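Local coordinates for protein CD160 antigen (Homo sapiens, PDB 6NGG) that acts as an immunoglobulin-domain receptor on immune cells that recognises MHC class I molecules and TNFRSF14, delivering stimulatory or inhibitory signals, at residues L15-T20 with M33-D38. The protein carries 1 engineered substitution. Residues are numbered along the deposited sequence; the frame is centred on the assembly and turned at random.
Engineered in segment 33-38: M33 (natural residue Val).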
# COMPACT_ATOMS: atom_id res chain seq x y z
N LEU A 15 9.76 -8.91 -4.72
CA LEU A 15 8.38 -8.98 -4.22
C LEU A 15 7.79 -7.58 -4.25
O LEU A 15 8.40 -6.61 -3.72
CB LEU A 15 8.38 -9.43 -2.80
CG LEU A 15 6.99 -9.55 -2.11
CD1 LEU A 15 6.05 -10.45 -2.83
CD2 LEU A 15 7.23 -10.02 -0.69
N ASN A 16 6.64 -7.45 -4.87
CA ASN A 16 5.97 -6.15 -4.89
C ASN A 16 4.72 -6.16 -4.00
O ASN A 16 3.86 -7.04 -4.19
CB ASN A 16 5.57 -5.85 -6.34
CG ASN A 16 6.70 -5.99 -7.31
OD1 ASN A 16 7.70 -5.31 -7.19
ND2 ASN A 16 6.56 -6.92 -8.28
N LEU A 17 4.58 -5.21 -3.10
CA LEU A 17 3.42 -5.14 -2.21
C LEU A 17 2.58 -3.99 -2.73
O LEU A 17 3.09 -2.87 -2.92
CB LEU A 17 3.84 -4.91 -0.77
CG LEU A 17 4.72 -5.99 -0.13
CD1 LEU A 17 5.04 -5.68 1.34
CD2 LEU A 17 4.16 -7.39 -0.30
N ILE A 18 1.31 -4.26 -3.00
CA ILE A 18 0.43 -3.34 -3.74
C ILE A 18 -0.82 -2.93 -2.93
O ILE A 18 -1.60 -3.76 -2.48
CB ILE A 18 0.06 -3.93 -5.10
CG1 ILE A 18 1.35 -4.42 -5.86
CG2 ILE A 18 -0.77 -2.97 -5.92
CD1 ILE A 18 1.11 -5.42 -6.96
N CYS A 19 -1.00 -1.64 -2.78
CA CYS A 19 -2.17 -1.06 -2.14
C CYS A 19 -3.01 -0.27 -3.20
O CYS A 19 -2.42 0.49 -3.95
CB CYS A 19 -1.73 -0.08 -1.13
SG CYS A 19 -0.65 -0.65 0.20
N THR A 20 -4.33 -0.47 -3.21
CA THR A 20 -5.22 0.11 -4.22
C THR A 20 -6.41 0.70 -3.53
O THR A 20 -7.13 0.01 -2.78
CB THR A 20 -5.67 -0.92 -5.24
OG1 THR A 20 -4.55 -1.59 -5.69
CG2 THR A 20 -6.34 -0.26 -6.42
N MET A 33 -1.72 7.77 0.23
CA MET A 33 -1.67 6.33 0.44
C MET A 33 -0.34 6.02 1.09
O MET A 33 0.66 6.64 0.81
CB MET A 33 -1.74 5.57 -0.89
CG MET A 33 -3.05 5.78 -1.70
SD MET A 33 -3.05 4.97 -3.41
CE MET A 33 -1.94 6.00 -4.33
N PHE A 34 -0.33 5.01 1.94
CA PHE A 34 0.90 4.57 2.60
C PHE A 34 0.81 3.14 3.13
O PHE A 34 -0.22 2.58 3.29
CB PHE A 34 1.30 5.59 3.70
CG PHE A 34 0.17 5.96 4.69
CD1 PHE A 34 -0.78 6.93 4.37
CD2 PHE A 34 0.10 5.35 5.93
CE1 PHE A 34 -1.78 7.26 5.24
CE2 PHE A 34 -0.91 5.68 6.82
CZ PHE A 34 -1.87 6.61 6.45
N LEU A 35 1.95 2.54 3.32
CA LEU A 35 2.05 1.16 3.71
C LEU A 35 2.88 1.17 4.95
O LEU A 35 3.99 1.72 4.95
CB LEU A 35 2.79 0.39 2.58
CG LEU A 35 3.21 -1.06 2.98
CD1 LEU A 35 1.97 -1.96 3.06
CD2 LEU A 35 4.16 -1.66 2.06
N CYS A 36 2.36 0.53 6.00
CA CYS A 36 3.09 0.39 7.27
C CYS A 36 3.39 -1.07 7.62
O CYS A 36 2.68 -1.99 7.16
CB CYS A 36 2.24 1.01 8.39
SG CYS A 36 2.03 2.81 8.32
N LYS A 37 4.47 -1.26 8.39
CA LYS A 37 4.95 -2.55 8.86
C LYS A 37 5.00 -2.56 10.37
O LYS A 37 5.74 -1.79 10.95
CB LYS A 37 6.30 -2.86 8.28
CG LYS A 37 6.83 -4.23 8.64
CD LYS A 37 8.20 -4.46 8.00
CE LYS A 37 8.69 -5.83 8.40
NZ LYS A 37 8.93 -5.92 9.86
N ASP A 38 4.22 -3.44 10.99
CA ASP A 38 4.31 -3.76 12.46
C ASP A 38 4.20 -2.57 13.36
O ASP A 38 4.96 -2.43 14.30
CB ASP A 38 5.65 -4.43 12.80
CG ASP A 38 5.83 -5.80 12.18
OD1 ASP A 38 4.93 -6.63 12.19
OD2 ASP A 38 6.96 -6.08 11.77
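With CG of L35 trans to its backbone N (chi1 169°), the two methyls of this leucine divide between C19 and L17; SG of C19 (chi1 -58°) and CG of L17 both sit beside the backbone N of their own residue, trans to the carbonyl carbon. The contact belongs to the core of the Ig-like V-type β-sandwich: 15-20 runs in the sheet with strands 3-11 and 67-74, 33-37 in the other sheet beside strand 83-91. The strand axes approach to 8.2 Å with no hydrogen bond between the segments, as expected for strands of facing sheets; their directions differ by 136°. The nearest CA atoms, those of C19 and L35, are 7.5 Å apart. L35 CD2 meets L17 CD1 at 4.2 Å, the two leucine side chains crossing at about a right angle. Around this pair L35 also touches F72, L17 rests on Y85, and C19 is disulfide-bonded to C87 of strand 83-91, the canonical immunoglobulin bridge between the sheets. F34 points its CB away from 15-20, and SG of C36 lies in the plane of the F34 ring at its edge. L35 CD1 lies 4.1 Å from C19 SG, against the disulfide itself.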